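Local coordinates for UPF0045 protein MJ1052 (Methanocaldococcus jannaschii, PDB 2EPI) that is of uncharacterised function but may bind thiamine or a related small molecule, at residues 26-31 and 64-69; 33-38 and 60-65; 81-86 and 90-95. One frame throughout, in Å; residues are numbered along the deposited sequence.

Contact 1: 26-31 and 64-69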
loop_
_atom_site.group_PDB
_atom_site.type_symbol
_atom_site.label_atom_id
_atom_site.label_comp_id
_atom_site.label_asym_id
_atom_site.label_seq_id
_atom_site.Cartn_x
_atom_site.Cartn_y
_atom_site.Cartn_z
ATOM N N VAL A 26 -13.367 -8.130 -9.081
ATOM C CA VAL A 26 -13.423 -6.845 -8.398
ATOM C C VAL A 26 -14.886 -6.547 -8.090
ATOM O O VAL A 26 -15.227 -6.050 -7.018
ATOM C CB VAL A 26 -12.849 -5.719 -9.292
ATOM C CG1 VAL A 26 -12.995 -4.371 -8.604
ATOM C CG2 VAL A 26 -11.386 -6.007 -9.605
ATOM N N LYS A 27 -15.749 -6.864 -9.047
ATOM C CA LYS A 27 -17.180 -6.648 -8.901
ATOM C C LYS A 27 -17.723 -7.520 -7.774
ATOM O O LYS A 27 -18.526 -7.074 -6.957
ATOM C CB LYS A 27 -17.882 -6.992 -10.215
ATOM C CG LYS A 27 -19.396 -6.891 -10.179
ATOM C CD LYS A 27 -19.994 -7.333 -11.510
ATOM C CE LYS A 27 -19.623 -8.776 -11.822
ATOM N NZ LYS A 27 -20.174 -9.243 -13.123
ATOM N N LYS A 28 -17.272 -8.769 -7.737
ATOM C CA LYS A 28 -17.704 -9.719 -6.721
ATOM C C LYS A 28 -17.391 -9.193 -5.320
ATOM O O LYS A 28 -18.226 -9.263 -4.417
ATOM C CB LYS A 28 -16.999 -11.057 -6.947
ATOM C CG LYS A 28 -17.680 -12.253 -6.306
ATOM C CD LYS A 28 -16.959 -13.546 -6.666
ATOM C CE LYS A 28 -17.716 -14.769 -6.164
ATOM N NZ LYS A 28 -16.886 -16.007 -6.224
ATOM N N ALA A 29 -16.185 -8.658 -5.151
ATOM C CA ALA A 29 -15.752 -8.121 -3.865
ATOM C C ALA A 29 -16.626 -6.950 -3.439
ATOM O O ALA A 29 -17.028 -6.851 -2.281
ATOM C CB ALA A 29 -14.298 -7.679 -3.949
ATOM N N ILE A 30 -16.914 -6.061 -4.383
ATOM C CA ILE A 30 -17.747 -4.903 -4.099
ATOM C C ILE A 30 -19.123 -5.335 -3.606
ATOM O O ILE A 30 -19.662 -4.756 -2.664
ATOM C CB ILE A 30 -17.906 -4.019 -5.353
ATOM C CG1 ILE A 30 -16.561 -3.366 -5.693
ATOM C CG2 ILE A 30 -18.977 -2.965 -5.118
ATOM C CD1 ILE A 30 -16.575 -2.551 -6.966
ATOM N N GLU A 31 -19.690 -6.359 -4.235
ATOM C CA GLU A 31 -21.000 -6.842 -3.822
ATOM C C GLU A 31 -20.975 -7.335 -2.378
ATOM O O GLU A 31 -21.971 -7.233 -1.660
ATOM C CB GLU A 31 -21.476 -7.959 -4.752
ATOM C CG GLU A 31 -21.843 -7.465 -6.139
ATOM C CD GLU A 31 -22.883 -6.361 -6.099
ATOM O OE1 GLU A 31 -24.009 -6.619 -5.619
ATOM O OE2 GLU A 31 -22.573 -5.232 -6.541
ATOM N N HIS A 64 -11.828 -10.733 0.215
ATOM C CA HIS A 64 -10.599 -11.419 -0.165
ATOM C C HIS A 64 -10.904 -12.893 -0.449
ATOM O O HIS A 64 -10.521 -13.430 -1.489
ATOM C CB HIS A 64 -9.585 -11.305 0.976
ATOM C CG HIS A 64 -8.411 -12.228 0.850
ATOM N ND1 HIS A 64 -7.351 -11.978 0.004
ATOM C CD2 HIS A 64 -8.131 -13.398 1.469
ATOM C CE1 HIS A 64 -6.468 -12.956 0.110
ATOM N NE2 HIS A 64 -6.917 -13.830 0.992
ATOM N N SER A 65 -11.614 -13.533 0.475
ATOM C CA SER A 65 -11.950 -14.948 0.355
ATOM C C SER A 65 -12.842 -15.273 -0.833
ATOM O O SER A 65 -12.698 -16.323 -1.456
ATOM C CB SER A 65 -12.617 -15.433 1.642
ATOM O OG SER A 65 -11.799 -15.153 2.764
ATOM N N THR A 66 -13.768 -14.374 -1.144
ATOM C CA THR A 66 -14.682 -14.588 -2.257
ATOM C C THR A 66 -13.925 -14.650 -3.578
ATOM O O THR A 66 -14.243 -15.461 -4.451
ATOM C CB THR A 66 -15.734 -13.470 -2.326
ATOM O OG1 THR A 66 -16.374 -13.336 -1.053
ATOM C CG2 THR A 66 -16.781 -13.803 -3.352
ATOM N N VAL A 67 -12.918 -13.797 -3.731
ATOM C CA VAL A 67 -12.132 -13.796 -4.958
ATOM C C VAL A 67 -11.198 -15.004 -4.987
ATOM O O VAL A 67 -10.957 -15.589 -6.043
ATOM C CB VAL A 67 -11.298 -12.505 -5.094
ATOM C CG1 VAL A 67 -10.418 -12.579 -6.335
ATOM C CG2 VAL A 67 -12.225 -11.297 -5.182
ATOM N N LEU A 68 -10.682 -15.381 -3.824
ATOM C CA LEU A 68 -9.781 -16.523 -3.732
ATOM C C LEU A 68 -10.528 -17.813 -4.071
ATOM O O LEU A 68 -9.923 -18.813 -4.450
ATOM C CB LEU A 68 -9.186 -16.608 -2.325
ATOM C CG LEU A 68 -8.165 -17.715 -2.044
ATOM C CD1 LEU A 68 -6.969 -17.585 -2.986
ATOM C CD2 LEU A 68 -7.716 -17.620 -0.600
ATOM N N ASN A 69 -11.850 -17.786 -3.941
ATOM C CA ASN A 69 -12.656 -18.960 -4.245
ATOM C C ASN A 69 -12.516 -19.365 -5.710
ATOM O O ASN A 69 -12.600 -20.550 -6.040
ATOM C CB ASN A 69 -14.135 -18.689 -3.949
ATOM C CG ASN A 69 -15.013 -19.903 -4.214
ATOM O OD1 ASN A 69 -15.000 -20.868 -3.454
ATOM N ND2 ASN A 69 -15.772 -19.861 -5.305
#
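A lysine ammonium reaches across to a backbone carbonyl near the end of the neighbouring helix: Lys28 NZ donates to Thr66 O over 3.2 Å. The carbonyl is approached from above its plane, 38° out of it, with a C=O...N angle of 135°, and not along a lone pair. To get there the lysine leaves its helix with CG anti to the backbone N (chi1 -160°) and stays extended to the end. The hydroxyl of Thr66 has other business: OG1 bonds back to the carbonyl of Glu62, one turn earlier. Deeper in, the methyl of Ala29 meets one branch of Val67, CB to CG2 at 4.3 Å, and both side chains also rest on Ile13 of strand 6-16. The contact thus joins helices 23-33 and 53-68 where they lie side by side on one face of the antiparallel sheet, apolar toward the strands and polar toward the outer side. Lys28 NZ also forms a salt bridge with Asp70, which follows in the chain, so a single ammonium holds both a carbonyl late in helix 53-68 and a nearby acid; its positive charge would probably suit the negative end of the helix dipole.

Contact 2: 33-38 and 60-65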
loop_
_atom_site.group_PDB
_atom_site.type_symbol
_atom_site.label_atom_id
_atom_site.label_comp_id
_atom_site.label_asym_id
_atom_site.label_seq_id
_atom_site.Cartn_x
_atom_site.Cartn_y
_atom_site.Cartn_z
ATOM N N PHE A 33 -19.139 -6.073 0.055
ATOM C CA PHE A 33 -19.157 -4.891 0.915
ATOM C C PHE A 33 -20.571 -4.379 1.157
ATOM O O PHE A 33 -20.872 -3.840 2.222
ATOM C CB PHE A 33 -18.328 -3.754 0.305
ATOM C CG PHE A 33 -16.884 -4.094 0.089
ATOM C CD1 PHE A 33 -16.158 -4.770 1.063
ATOM C CD2 PHE A 33 -16.238 -3.709 -1.082
ATOM C CE1 PHE A 33 -14.805 -5.059 0.873
ATOM C CE2 PHE A 33 -14.890 -3.991 -1.281
ATOM C CZ PHE A 33 -14.171 -4.667 -0.301
ATOM N N LYS A 34 -21.436 -4.542 0.165
ATOM C CA LYS A 34 -22.810 -4.080 0.284
ATOM C C LYS A 34 -23.651 -4.914 1.245
ATOM O O LYS A 34 -24.806 -4.586 1.501
ATOM C CB LYS A 34 -23.469 -4.040 -1.097
ATOM C CG LYS A 34 -22.849 -3.007 -2.027
ATOM C CD LYS A 34 -23.580 -2.946 -3.356
ATOM C CE LYS A 34 -23.104 -1.767 -4.193
ATOM N NZ LYS A 34 -21.640 -1.812 -4.451
ATOM N N LYS A 35 -23.071 -5.986 1.783
ATOM C CA LYS A 35 -23.781 -6.837 2.734
ATOM C C LYS A 35 -23.509 -6.387 4.164
ATOM O O LYS A 35 -24.082 -6.923 5.118
ATOM C CB LYS A 35 -23.357 -8.298 2.583
ATOM C CG LYS A 35 -23.737 -8.929 1.256
ATOM C CD LYS A 35 -23.681 -10.446 1.341
ATOM C CE LYS A 35 -22.294 -10.938 1.724
ATOM N NZ LYS A 35 -22.258 -12.418 1.881
ATOM N N TYR A 36 -22.620 -5.411 4.315
ATOM C CA TYR A 36 -22.281 -4.890 5.632
ATOM C C TYR A 36 -22.809 -3.472 5.776
ATOM O O TYR A 36 -23.101 -2.811 4.780
ATOM C CB TYR A 36 -20.767 -4.905 5.843
ATOM C CG TYR A 36 -20.183 -6.294 5.887
ATOM C CD1 TYR A 36 -20.015 -7.041 4.721
ATOM C CD2 TYR A 36 -19.831 -6.881 7.101
ATOM C CE1 TYR A 36 -19.512 -8.339 4.763
ATOM C CE2 TYR A 36 -19.331 -8.179 7.154
ATOM C CZ TYR A 36 -19.174 -8.900 5.986
ATOM O OH TYR A 36 -18.686 -10.185 6.043
ATOM N N ASP A 37 -22.935 -3.012 7.017
ATOM C CA ASP A 37 -23.437 -1.671 7.289
ATOM C C ASP A 37 -22.315 -0.659 7.108
ATOM O O ASP A 37 -21.826 -0.063 8.069
ATOM C CB ASP A 37 -24.008 -1.610 8.709
ATOM C CG ASP A 37 -24.635 -0.270 9.029
ATOM O OD1 ASP A 37 -25.137 0.391 8.096
ATOM O OD2 ASP A 37 -24.639 0.114 10.218
ATOM N N LEU A 38 -21.922 -0.471 5.852
ATOM C CA LEU A 38 -20.838 0.439 5.506
ATOM C C LEU A 38 -21.200 1.323 4.325
ATOM O O LEU A 38 -22.015 0.943 3.485
ATOM C CB LEU A 38 -19.597 -0.364 5.102
ATOM C CG LEU A 38 -19.128 -1.525 5.979
ATOM C CD1 LEU A 38 -18.224 -2.448 5.165
ATOM C CD2 LEU A 38 -18.404 -0.975 7.206
ATOM N N PHE A 60 -13.596 -7.168 4.753
ATOM C CA PHE A 60 -12.327 -7.319 4.059
ATOM C C PHE A 60 -12.017 -8.801 3.889
ATOM O O PHE A 60 -11.700 -9.261 2.792
ATOM C CB PHE A 60 -11.212 -6.647 4.862
ATOM C CG PHE A 60 -9.836 -6.894 4.315
ATOM C CD1 PHE A 60 -9.471 -6.416 3.061
ATOM C CD2 PHE A 60 -8.893 -7.593 5.066
ATOM C CE1 PHE A 60 -8.192 -6.621 2.558
ATOM C CE2 PHE A 60 -7.603 -7.804 4.567
ATOM C CZ PHE A 60 -7.255 -7.315 3.312
ATOM N N LYS A 61 -12.124 -9.558 4.977
ATOM C CA LYS A 61 -11.841 -10.984 4.903
ATOM C C LYS A 61 -12.755 -11.693 3.915
ATOM O O LYS A 61 -12.304 -12.526 3.125
ATOM C CB LYS A 61 -11.979 -11.635 6.278
ATOM C CG LYS A 61 -11.596 -13.103 6.281
ATOM C CD LYS A 61 -11.903 -13.758 7.615
ATOM C CE LYS A 61 -11.554 -15.237 7.583
ATOM N NZ LYS A 61 -11.962 -15.928 8.838
ATOM N N GLU A 62 -14.044 -11.373 3.948
ATOM C CA GLU A 62 -14.968 -12.039 3.043
ATOM C C GLU A 62 -14.696 -11.686 1.586
ATOM O O GLU A 62 -14.758 -12.555 0.713
ATOM C CB GLU A 62 -16.424 -11.718 3.411
ATOM C CG GLU A 62 -17.433 -12.309 2.428
ATOM C CD GLU A 62 -18.872 -12.240 2.909
ATOM O OE1 GLU A 62 -19.178 -11.423 3.799
ATOM O OE2 GLU A 62 -19.707 -13.003 2.374
ATOM N N ALA A 63 -14.385 -10.419 1.323
ATOM C CA ALA A 63 -14.108 -9.975 -0.042
ATOM C C ALA A 63 -12.887 -10.704 -0.585
ATOM O O ALA A 63 -12.897 -11.218 -1.702
ATOM C CB ALA A 63 -13.873 -8.471 -0.065
ATOM N N HIS A 64 -11.828 -10.733 0.215
ATOM C CA HIS A 64 -10.599 -11.419 -0.165
ATOM C C HIS A 64 -10.904 -12.893 -0.449
ATOM O O HIS A 64 -10.521 -13.430 -1.489
ATOM C CB HIS A 64 -9.585 -11.305 0.976
ATOM C CG HIS A 64 -8.411 -12.228 0.850
ATOM N ND1 HIS A 64 -7.351 -11.978 0.004
ATOM C CD2 HIS A 64 -8.131 -13.398 1.469
ATOM C CE1 HIS A 64 -6.468 -12.956 0.110
ATOM N NE2 HIS A 64 -6.917 -13.830 0.992
ATOM N N SER A 65 -11.614 -13.533 0.475
ATOM C CA SER A 65 -11.950 -14.948 0.355
ATOM C C SER A 65 -12.842 -15.273 -0.833
ATOM O O SER A 65 -12.698 -16.323 -1.456
ATOM C CB SER A 65 -12.617 -15.433 1.642
ATOM O OG SER A 65 -11.799 -15.153 2.764
HETATM O O HOH W 1 -21.513 -11.756 5.047
#
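Glu62 and Ala63, adjacent on helix 53-68, meet the end of helix 23-33 and the turn that follows it. Glu62 comes first and carries the polar half. Its chain runs out extended, CG anti to the backbone N (chi1 176°), and sets the carboxylate between two side chains of the turn. OE1 takes the phenol hydroxyl of Tyr36, OH to OE1 2.6 Å, nearly in line with the C-O bond; this oxygen lies at the edge of the tyrosine ring and in its plane, while the carboxylate is turned 82° from that ring. OE2 takes the ammonium of Lys35 on its syn side, NZ to OE2 2.7 Å, in a salt bridge whose two side chains cross at about a right angle. Water 1 donates to Glu62 OE1 at 2.7 Å and weakly accepts from Lys35 NZ, linking the pair a second time. With an alanine at Glu62, the Lys35 ammonium would probably lose its counter-charge and the Tyr36 hydroxyl this acceptor, leaving both freer to turn. Ala63, next along, faces inward: its CB lies 3.7 Å from Phe33 CE1 and nearly as close to CZ, with Val11 and Ile13 of strand 6-16 beneath the pair. Backbone bonding from Tyr36 N to Phe33 O closes a type I turn, which brings phenylalanine, lysine and tyrosine within reach of one helix. The chemistry is therefore layered, apolar against the sheet and ionic outside, and the shared carboxylate, with a hydroxyl and a water on one oxygen and an ammonium on the other, is likely to stay ionised.

Contact 3: 81-86 and 90-95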
loop_
_atom_site.group_PDB
_atom_site.type_symbol
_atom_site.label_atom_id
_atom_site.label_comp_id
_atom_site.label_asym_id
_atom_site.label_seq_id
_atom_site.Cartn_x
_atom_site.Cartn_y
_atom_site.Cartn_z
ATOM N N ASP A 81 -7.742 4.357 8.432
ATOM C CA ASP A 81 -7.391 5.710 8.853
ATOM C C ASP A 81 -8.353 6.025 9.991
ATOM O O ASP A 81 -9.549 6.203 9.765
ATOM C CB ASP A 81 -7.603 6.702 7.707
ATOM C CG ASP A 81 -7.039 8.083 8.011
ATOM O OD1 ASP A 81 -6.977 8.462 9.201
ATOM O OD2 ASP A 81 -6.666 8.798 7.056
ATOM N N GLU A 82 -7.835 6.079 11.213
ATOM C CA GLU A 82 -8.674 6.354 12.373
ATOM C C GLU A 82 -8.108 7.460 13.251
ATOM O O GLU A 82 -6.911 7.495 13.528
ATOM C CB GLU A 82 -8.853 5.079 13.209
ATOM C CG GLU A 82 -9.512 5.310 14.572
ATOM C CD GLU A 82 -9.850 4.020 15.293
ATOM O OE1 GLU A 82 -9.111 3.029 15.115
ATOM O OE2 GLU A 82 -10.847 3.999 16.051
ATOM N N ARG A 83 -8.978 8.365 13.681
ATOM C CA ARG A 83 -8.559 9.457 14.548
ATOM C C ARG A 83 -9.574 9.596 15.676
ATOM O O ARG A 83 -10.735 9.206 15.531
ATOM C CB ARG A 83 -8.433 10.764 13.753
ATOM C CG ARG A 83 -9.732 11.300 13.175
ATOM C CD ARG A 83 -9.461 12.461 12.227
ATOM N NE ARG A 83 -8.730 13.553 12.867
ATOM C CZ ARG A 83 -8.281 14.626 12.222
ATOM N NH1 ARG A 83 -8.487 14.750 10.917
ATOM N NH2 ARG A 83 -7.626 15.577 12.878
ATOM N N LYS A 84 -9.131 10.141 16.805
ATOM C CA LYS A 84 -10.003 10.300 17.964
ATOM C C LYS A 84 -10.376 11.755 18.241
ATOM O O LYS A 84 -11.266 12.028 19.046
ATOM C CB LYS A 84 -9.322 9.703 19.199
ATOM C CG LYS A 84 -8.097 10.485 19.650
ATOM C CD LYS A 84 -6.982 9.575 20.138
ATOM C CE LYS A 84 -7.354 8.826 21.399
ATOM N NZ LYS A 84 -6.192 8.039 21.893
ATOM N N ASP A 85 -9.704 12.686 17.569
ATOM C CA ASP A 85 -9.966 14.108 17.772
ATOM C C ASP A 85 -11.067 14.655 16.869
ATOM O O ASP A 85 -11.580 15.748 17.105
ATOM C CB ASP A 85 -8.683 14.914 17.556
ATOM C CG ASP A 85 -8.205 14.873 16.116
ATOM O OD1 ASP A 85 -8.005 13.760 15.585
ATOM O OD2 ASP A 85 -8.029 15.956 15.517
ATOM N N LYS A 86 -11.422 13.903 15.834
ATOM C CA LYS A 86 -12.463 14.332 14.907
ATOM C C LYS A 86 -13.260 13.149 14.373
ATOM O O LYS A 86 -12.866 11.993 14.529
ATOM C CB LYS A 86 -11.855 15.103 13.733
ATOM C CG LYS A 86 -11.161 16.397 14.122
ATOM C CD LYS A 86 -10.567 17.087 12.904
ATOM C CE LYS A 86 -9.817 18.350 13.289
ATOM N NZ LYS A 86 -9.173 18.986 12.107
ATOM N N ILE A 90 -16.138 9.884 5.467
ATOM C CA ILE A 90 -15.674 10.205 4.126
ATOM C C ILE A 90 -16.018 11.667 3.860
ATOM O O ILE A 90 -15.240 12.407 3.262
ATOM C CB ILE A 90 -16.380 9.309 3.088
ATOM C CG1 ILE A 90 -15.938 7.852 3.283
ATOM C CG2 ILE A 90 -16.076 9.792 1.674
ATOM C CD1 ILE A 90 -16.648 6.869 2.365
ATOM N N GLU A 91 -17.194 12.073 4.329
ATOM C CA GLU A 91 -17.673 13.442 4.158
ATOM C C GLU A 91 -16.688 14.463 4.716
ATOM O O GLU A 91 -16.254 15.374 4.008
ATOM C CB GLU A 91 -19.023 13.615 4.859
ATOM C CG GLU A 91 -19.654 14.987 4.659
ATOM C CD GLU A 91 -20.829 15.229 5.584
ATOM O OE1 GLU A 91 -21.714 14.350 5.664
ATOM O OE2 GLU A 91 -20.872 16.302 6.228
ATOM N N ARG A 92 -16.341 14.317 5.990
ATOM C CA ARG A 92 -15.419 15.253 6.615
ATOM C C ARG A 92 -14.065 15.267 5.913
ATOM O O ARG A 92 -13.469 16.327 5.730
ATOM C CB ARG A 92 -15.220 14.918 8.095
ATOM C CG ARG A 92 -14.464 15.999 8.855
ATOM C CD ARG A 92 -14.022 15.513 10.221
ATOM N NE ARG A 92 -13.079 14.404 10.116
ATOM C CZ ARG A 92 -11.867 14.500 9.577
ATOM N NH1 ARG A 92 -11.441 15.660 9.091
ATOM N NH2 ARG A 92 -11.082 13.432 9.516
ATOM N N LYS A 93 -13.576 14.095 5.520
ATOM C CA LYS A 93 -12.285 14.022 4.842
ATOM C C LYS A 93 -12.304 14.787 3.524
ATOM O O LYS A 93 -11.385 15.551 3.227
ATOM C CB LYS A 93 -11.888 12.566 4.574
ATOM C CG LYS A 93 -11.661 11.734 5.829
ATOM C CD LYS A 93 -10.748 10.548 5.550
ATOM C CE LYS A 93 -9.333 11.015 5.230
ATOM N NZ LYS A 93 -8.385 9.890 5.008
ATOM N N LEU A 94 -13.354 14.583 2.737
ATOM C CA LEU A 94 -13.465 15.252 1.446
ATOM C C LEU A 94 -13.720 16.751 1.555
ATOM O O LEU A 94 -13.174 17.530 0.778
ATOM C CB LEU A 94 -14.561 14.599 0.603
ATOM C CG LEU A 94 -14.295 13.151 0.186
ATOM C CD1 LEU A 94 -15.444 12.647 -0.674
ATOM C CD2 LEU A 94 -12.978 13.067 -0.576
ATOM N N LYS A 95 -14.547 17.160 2.511
ATOM C CA LYS A 95 -14.831 18.580 2.676
ATOM C C LYS A 95 -13.594 19.313 3.185
ATOM O O LYS A 95 -13.356 20.474 2.844
ATOM C CB LYS A 95 -16.008 18.780 3.632
ATOM C CG LYS A 95 -17.330 18.304 3.049
ATOM C CD LYS A 95 -18.511 18.615 3.955
ATOM C CE LYS A 95 -19.811 18.154 3.311
ATOM N NZ LYS A 95 -21.006 18.438 4.153
#
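Bends at chi3 in both Arg83 (-57°) and Arg92 (63°) bring two guanidinium groups together between the end of strand 73-83 and helix 90-96. Their planes stand almost perpendicular, 87° apart, and NH2 of Arg92 comes to the edge of the Arg83 group, 3.2 Å from its NH1. Two donors face each other there, so no hydrogen bond forms; with Arg73 of the second subunit also close to Arg83 NH1, the like charges probably depend on nearby acids. Asp85 supplies part of that balance, being gripped side-on by Arg83: NE to OD1 is 2.8 Å and nearly straight, while NH2 to OD2 is 2.7 Å and uses the syn lone pair. This pairing holds the Arg83 group against its own turn. Lys86 adds its aliphatic part: CD lies off-centre over one face of the Arg83 guanidinium, and CB, also off-centre, over a face of Arg92, 3.9 Å from its NE, which itself bonds to the carbonyl of Glu87.

A separate salt bridge lies closer to the sheet. Lys93, also bent at chi3, reaches Asp81 from the opposite direction, NZ to OD2 2.9 Å, arriving from above the carboxylate plane. Neither end is exclusive: Asp81 OD2 also pairs with Arg73 of the second subunit, and Lys93 NZ bonds to the carbonyl of Ala44 of the third.

These links tie helix 90-96 back to the strand it follows after a short connection. Strand 73-83 is an outermost strand within its own chain, but residues 81-83 pair antiparallel with a strand of the second subunit and carry the sheet across the interface, while on the inner side Asp81 bonds through its backbone to Val8 of strand 6-16.

How the contacts relate
Contacts 1 and 2 form one continuous helix-on-sheet layer. Both use helix 53-68, share His64 and Ser65, and touch through Ala29 CB and Ala63 CB at 4.0 Å; each has an apolar inner half, with lysines serving its outer edge. Contact 3 is set apart, its centre about 27 Å from that of contact 1 and on the opposite side of the chain's centre. All three are partly buried: contact 2 lies nearest the chain's centre, and contact 3 is the most peripheral, though partly covered by two neighbouring subunits. Contact 3 is mainly charged, with arginines, lysines and aspartates replacing the alanine, valine and phenylalanine of the others. Contact 2 joins a turn to a helix, contact 1 two helices, and contact 3 a strand end to a helix.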